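Local coordinates for glycerol-3-phosphate dehydrogenase [NAD(P)+] (Coxiella burnetii, PDB 3K96), which probably catalyses the NAD(P)H-dependent reduction of dihydroxyacetone phosphate to sn-glycerol 3-phosphate, the key precursor for phospholipid synthesis, at residues T101-H113 with D124-K138. Residues are numbered along the deposited sequence; the frame is centred on the assembly and turned at random.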
loop_
_atom_site.group_PDB
_atom_site.type_symbol
_atom_site.label_atom_id
_atom_site.label_comp_id
_atom_site.label_asym_id
_atom_site.label_seq_id
_atom_site.Cartn_x
_atom_site.Cartn_y
_atom_site.Cartn_z
ATOM N N THR A 101 -24.156 -25.083 -15.068
ATOM C CA THR A 101 -24.362 -23.855 -15.839
ATOM C C THR A 101 -23.554 -22.660 -15.309
ATOM O O THR A 101 -23.396 -21.667 -16.032
ATOM C CB THR A 101 -25.824 -23.499 -15.925
ATOM O OG1 THR A 101 -26.328 -23.375 -14.598
ATOM C CG2 THR A 101 -26.595 -24.591 -16.711
ATOM N N ASP A 102 -23.074 -22.744 -14.062
ATOM C CA ASP A 102 -22.237 -21.684 -13.453
ATOM C C ASP A 102 -20.788 -22.113 -13.496
ATOM O O ASP A 102 -20.423 -23.144 -12.935
ATOM C CB ASP A 102 -22.652 -21.387 -12.019
ATOM C CG ASP A 102 -23.951 -20.610 -11.942
ATOM O OD1 ASP A 102 -24.404 -20.091 -12.983
ATOM O OD2 ASP A 102 -24.500 -20.492 -10.835
ATOM N N ILE A 103 -19.966 -21.304 -14.162
ATOM C CA ILE A 103 -18.563 -21.617 -14.382
ATOM C C ILE A 103 -17.647 -20.496 -13.889
ATOM O O ILE A 103 -17.892 -19.323 -14.159
ATOM C CB ILE A 103 -18.324 -21.782 -15.889
ATOM C CG1 ILE A 103 -19.379 -22.737 -16.485
ATOM C CG2 ILE A 103 -16.915 -22.252 -16.159
ATOM C CD1 ILE A 103 -19.415 -22.748 -17.993
ATOM N N LEU A 104 -16.586 -20.881 -13.188
ATOM C CA LEU A 104 -15.614 -19.935 -12.630
ATOM C C LEU A 104 -14.232 -20.249 -13.192
ATOM O O LEU A 104 -13.630 -21.271 -12.866
ATOM C CB LEU A 104 -15.634 -20.021 -11.105
ATOM C CG LEU A 104 -14.577 -19.239 -10.328
ATOM C CD1 LEU A 104 -14.582 -17.737 -10.686
ATOM C CD2 LEU A 104 -14.817 -19.473 -8.848
ATOM N N ILE A 105 -13.760 -19.389 -14.080
ATOM C CA ILE A 105 -12.492 -19.589 -14.749
ATOM C C ILE A 105 -11.343 -18.936 -13.971
ATOM O O ILE A 105 -11.396 -17.756 -13.670
ATOM C CB ILE A 105 -12.512 -18.963 -16.164
ATOM C CG1 ILE A 105 -13.683 -19.532 -16.994
ATOM C CG2 ILE A 105 -11.168 -19.167 -16.839
ATOM C CD1 ILE A 105 -13.854 -18.889 -18.368
ATOM N N VAL A 106 -10.289 -19.709 -13.704
ATOM C CA VAL A 106 -9.145 -19.219 -12.951
ATOM C C VAL A 106 -7.830 -19.724 -13.571
ATOM O O VAL A 106 -6.982 -20.260 -12.886
ATOM C CB VAL A 106 -9.215 -19.660 -11.460
ATOM C CG1 VAL A 106 -8.231 -18.862 -10.637
ATOM C CG2 VAL A 106 -10.623 -19.451 -10.881
ATOM N N VAL A 107 -7.674 -19.557 -14.877
ATOM C CA VAL A 107 -6.449 -19.942 -15.552
ATOM C C VAL A 107 -5.575 -18.682 -15.757
ATOM O O VAL A 107 -6.037 -17.557 -15.575
ATOM C CB VAL A 107 -6.772 -20.617 -16.885
ATOM C CG1 VAL A 107 -7.618 -21.873 -16.645
ATOM C CG2 VAL A 107 -7.499 -19.671 -17.823
ATOM N N PRO A 108 -4.308 -18.859 -16.104
ATOM C CA PRO A 108 -3.535 -17.651 -16.341
ATOM C C PRO A 108 -4.097 -16.825 -17.511
ATOM O O PRO A 108 -4.763 -17.366 -18.401
ATOM C CB PRO A 108 -2.140 -18.186 -16.687
ATOM C CG PRO A 108 -2.066 -19.496 -16.018
ATOM C CD PRO A 108 -3.474 -20.066 -16.169
ATOM N N SER A 109 -3.810 -15.528 -17.522
ATOM C CA SER A 109 -4.308 -14.659 -18.574
ATOM C C SER A 109 -3.874 -15.102 -19.977
ATOM O O SER A 109 -4.635 -14.957 -20.946
ATOM C CB SER A 109 -3.906 -13.205 -18.298
ATOM O OG SER A 109 -2.516 -13.078 -18.130
ATOM N N PHE A 110 -2.682 -15.683 -20.084
ATOM C CA PHE A 110 -2.194 -16.143 -21.368
ATOM C C PHE A 110 -2.893 -17.408 -21.844
ATOM O O PHE A 110 -2.672 -17.816 -22.960
ATOM C CB PHE A 110 -0.652 -16.331 -21.378
ATOM C CG PHE A 110 -0.112 -17.191 -20.246
ATOM C CD1 PHE A 110 -0.183 -18.586 -20.304
ATOM C CD2 PHE A 110 0.509 -16.604 -19.145
ATOM C CE1 PHE A 110 0.346 -19.378 -19.269
ATOM C CE2 PHE A 110 1.036 -17.377 -18.123
ATOM C CZ PHE A 110 0.938 -18.775 -18.173
ATOM N N ALA A 111 -3.707 -18.041 -20.999
ATOM C CA ALA A 111 -4.468 -19.226 -21.426
ATOM C C ALA A 111 -5.983 -18.964 -21.506
ATOM O O ALA A 111 -6.756 -19.833 -21.919
ATOM C CB ALA A 111 -4.199 -20.385 -20.483
ATOM N N PHE A 112 -6.411 -17.764 -21.142
ATOM C CA PHE A 112 -7.837 -17.440 -21.104
ATOM C C PHE A 112 -8.485 -17.615 -22.467
ATOM O O PHE A 112 -9.522 -18.303 -22.594
ATOM C CB PHE A 112 -8.021 -16.007 -20.580
ATOM C CG PHE A 112 -9.416 -15.698 -20.120
ATOM C CD1 PHE A 112 -9.807 -15.996 -18.825
ATOM C CD2 PHE A 112 -10.328 -15.087 -20.974
ATOM C CE1 PHE A 112 -11.076 -15.702 -18.372
ATOM C CE2 PHE A 112 -11.603 -14.796 -20.535
ATOM C CZ PHE A 112 -11.980 -15.101 -19.222
ATOM N N HIS A 113 -7.897 -16.995 -23.486
ATOM C CA HIS A 113 -8.419 -17.125 -24.845
ATOM C C HIS A 113 -8.653 -18.597 -25.226
ATOM O O HIS A 113 -9.735 -18.967 -25.680
ATOM C CB HIS A 113 -7.463 -16.493 -25.845
ATOM C CG HIS A 113 -7.861 -16.697 -27.272
ATOM N ND1 HIS A 113 -7.356 -17.720 -28.045
ATOM C CD2 HIS A 113 -8.724 -16.017 -28.063
ATOM C CE1 HIS A 113 -7.884 -17.655 -29.258
ATOM N NE2 HIS A 113 -8.721 -16.634 -29.291
ATOM N N ASP A 124 -24.642 -23.108 -22.873
ATOM C CA ASP A 124 -26.085 -23.298 -23.044
ATOM C C ASP A 124 -26.833 -22.008 -22.723
ATOM O O ASP A 124 -26.230 -20.974 -22.370
ATOM C CB ASP A 124 -26.640 -24.526 -22.291
ATOM C CG ASP A 124 -26.924 -24.263 -20.825
ATOM O OD1 ASP A 124 -26.595 -23.174 -20.294
ATOM O OD2 ASP A 124 -27.508 -25.167 -20.202
ATOM N N ALA A 125 -28.147 -22.084 -22.860
ATOM C CA ALA A 125 -29.027 -20.948 -22.702
ATOM C C ALA A 125 -28.915 -20.201 -21.387
ATOM O O ALA A 125 -29.124 -19.004 -21.369
ATOM C CB ALA A 125 -30.497 -21.390 -22.961
ATOM N N LYS A 126 -28.587 -20.875 -20.291
ATOM C CA LYS A 126 -28.482 -20.174 -19.013
ATOM C C LYS A 126 -27.066 -20.161 -18.397
ATOM O O LYS A 126 -26.889 -19.899 -17.215
ATOM C CB LYS A 126 -29.477 -20.724 -18.021
ATOM C CG LYS A 126 -29.301 -22.172 -17.638
ATOM C CD LYS A 126 -30.376 -22.475 -16.617
ATOM C CE LYS A 126 -30.313 -23.863 -16.093
ATOM N NZ LYS A 126 -31.443 -24.056 -15.140
ATOM N N THR A 127 -26.072 -20.430 -19.212
ATOM C CA THR A 127 -24.706 -20.425 -18.746
ATOM C C THR A 127 -24.301 -19.038 -18.237
ATOM O O THR A 127 -24.629 -18.018 -18.850
ATOM C CB THR A 127 -23.754 -20.849 -19.859
ATOM O OG1 THR A 127 -23.975 -22.227 -20.137
ATOM C CG2 THR A 127 -22.261 -20.632 -19.448
ATOM N N ARG A 128 -23.626 -19.028 -17.085
ATOM C CA ARG A 128 -23.094 -17.811 -16.475
ATOM C C ARG A 128 -21.621 -18.051 -16.237
ATOM O O ARG A 128 -21.230 -19.118 -15.767
ATOM C CB ARG A 128 -23.822 -17.485 -15.180
ATOM C CG ARG A 128 -25.325 -17.373 -15.382
ATOM C CD ARG A 128 -25.998 -16.829 -14.162
ATOM N NE ARG A 128 -25.976 -17.733 -13.022
ATOM C CZ ARG A 128 -26.576 -17.463 -11.869
ATOM N NH1 ARG A 128 -27.225 -16.320 -11.710
ATOM N NH2 ARG A 128 -26.526 -18.327 -10.880
ATOM N N ILE A 129 -20.817 -17.040 -16.537
ATOM C CA ILE A 129 -19.372 -17.153 -16.483
ATOM C C ILE A 129 -18.709 -16.123 -15.582
ATOM O O ILE A 129 -18.842 -14.927 -15.776
ATOM C CB ILE A 129 -18.784 -17.044 -17.917
ATOM C CG1 ILE A 129 -19.251 -18.234 -18.766
ATOM C CG2 ILE A 129 -17.226 -17.034 -17.914
ATOM C CD1 ILE A 129 -18.931 -18.077 -20.215
ATOM N N ALA A 130 -17.996 -16.611 -14.578
ATOM C CA ALA A 130 -17.255 -15.739 -13.673
ATOM C C ALA A 130 -15.804 -16.105 -13.838
ATOM O O ALA A 130 -15.512 -17.185 -14.322
ATOM C CB ALA A 130 -17.707 -15.935 -12.231
ATOM N N TRP A 131 -14.887 -15.188 -13.498
ATOM C CA TRP A 131 -13.463 -15.497 -13.555
ATOM C C TRP A 131 -12.680 -14.819 -12.417
ATOM O O TRP A 131 -13.072 -13.768 -11.884
ATOM C CB TRP A 131 -12.827 -15.128 -14.906
ATOM C CG TRP A 131 -12.915 -13.668 -15.213
ATOM C CD1 TRP A 131 -12.010 -12.697 -14.872
ATOM C CD2 TRP A 131 -13.974 -13.011 -15.891
ATOM N NE1 TRP A 131 -12.454 -11.467 -15.302
ATOM C CE2 TRP A 131 -13.662 -11.637 -15.931
ATOM C CE3 TRP A 131 -15.169 -13.449 -16.470
ATOM C CZ2 TRP A 131 -14.496 -10.704 -16.528
ATOM C CZ3 TRP A 131 -16.002 -12.517 -17.063
ATOM C CH2 TRP A 131 -15.660 -11.159 -17.085
ATOM N N GLY A 132 -11.588 -15.485 -12.052
ATOM C CA GLY A 132 -10.630 -15.006 -11.063
ATOM C C GLY A 132 -9.328 -14.640 -11.753
ATOM O O GLY A 132 -8.394 -14.133 -11.102
ATOM N N THR A 133 -9.253 -14.921 -13.062
ATOM C CA THR A 133 -8.087 -14.561 -13.886
ATOM C C THR A 133 -7.862 -13.048 -13.852
ATOM O O THR A 133 -8.814 -12.283 -13.838
ATOM C CB THR A 133 -8.332 -14.958 -15.359
ATOM O OG1 THR A 133 -8.616 -16.363 -15.436
ATOM C CG2 THR A 133 -7.144 -14.598 -16.259
ATOM N N LYS A 134 -6.602 -12.626 -13.862
ATOM C CA LYS A 134 -6.230 -11.194 -13.872
ATOM C C LYS A 134 -5.245 -10.969 -15.018
ATOM O O LYS A 134 -4.297 -11.716 -15.176
ATOM C CB LYS A 134 -5.560 -10.790 -12.546
ATOM C CG LYS A 134 -6.418 -11.047 -11.309
ATOM C CD LYS A 134 -5.661 -10.748 -10.011
ATOM C CE LYS A 134 -6.494 -11.114 -8.802
ATOM N NZ LYS A 134 -5.793 -10.961 -7.513
ATOM N N GLY A 135 -5.497 -9.963 -15.821
ATOM C CA GLY A 135 -4.665 -9.654 -16.955
ATOM C C GLY A 135 -5.466 -9.633 -18.249
ATOM O O GLY A 135 -6.530 -10.239 -18.352
ATOM N N LEU A 136 -4.938 -8.957 -19.251
ATOM C CA LEU A 136 -5.587 -8.904 -20.539
ATOM C C LEU A 136 -5.354 -10.211 -21.292
ATOM O O LEU A 136 -4.349 -10.885 -21.078
ATOM C CB LEU A 136 -5.036 -7.739 -21.345
ATOM C CG LEU A 136 -5.292 -6.362 -20.762
ATOM C CD1 LEU A 136 -4.569 -5.282 -21.613
ATOM C CD2 LEU A 136 -6.814 -6.096 -20.687
ATOM N N ALA A 137 -6.281 -10.584 -22.158
ATOM C CA ALA A 137 -6.122 -11.802 -22.948
ATOM C C ALA A 137 -5.415 -11.482 -24.255
ATOM O O ALA A 137 -5.158 -10.322 -24.580
ATOM C CB ALA A 137 -7.504 -12.464 -23.245
ATOM N N LYS A 138 -5.109 -12.529 -25.002
ATOM C CA LYS A 138 -4.469 -12.429 -26.313
ATOM C C LYS A 138 -5.096 -11.303 -27.139
ATOM O O LYS A 138 -6.313 -11.229 -27.269
ATOM C CB LYS A 138 -4.624 -13.767 -27.035
ATOM C CG LYS A 138 -3.974 -13.863 -28.426
ATOM C CD LYS A 138 -4.115 -15.302 -28.986
ATOM C CE LYS A 138 -3.490 -15.436 -30.374
ATOM N NZ LYS A 138 -2.053 -15.020 -30.379
HETATM O O HOH W 1 -5.390 -15.325 -23.614
HETATM O O HOH W 2 -2.005 -10.167 -19.715
#
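Asp-102 to Ile-105 and Arg-128 to Trp-131 are adjacent parallel strands of the Rossmann-type nucleotide-binding domain, the two strands of a beta-alpha-beta unit joined through helix 109-119. Five backbone hydrogen bonds zip them together, from Arg-128 N to Thr-101 O at one end to Gly-132 N to Ile-105 O at the other; the straightest, Ala-130 N to Ile-103 O, measures 2.7 Å. Strand 32-35 continues the sheet beyond 102-105, and strand 156-160 beyond 128-131.

One salt bridge lies on the face shared with Leu-104 and Ala-130. Asp-102 and Arg-128 run side by side, and the guanidinium grips the carboxylate side-on: NE gives 2.8 Å to OD1, almost in the guanidinium plane, and NH2 gives 3.0 Å to the syn lone pair of OD2. A bend at chi3 of Arg-128 (-68°) brings the group alongside, its plane turned 31° from the carboxylate. NH2 also pairs with Asp-188 of helix 183-193, which covers this face.

On the face of Ile-103, Ile-105, Ile-129 and Trp-131 the contacts are apolar: Ile-105 CD1 meets Ile-129 CG2 at 3.9 Å. Further along, Phe-112 directs its edge at the face of the Trp-131 pyrrole ring in a T-shaped stack, planes at 76°; helix 143-151 packs on both rings.

Past the strands, polar links tie the loop and helix after strand 102-105 (107-113) to 133-138, the segment carrying Lys-134, predicted to bind NADPH and sn-glycerol 3-phosphate, whose NZ is salt-bridged to Asp-269. Water 1 donates to Ser-109 O and accepts from His-113 N and Lys-138 N, joining 109-113 to the returning chain. Thr-133 OG1 donates to Val-107 O over 2.8 Å, arriving in the carbonyl plane on a lone pair.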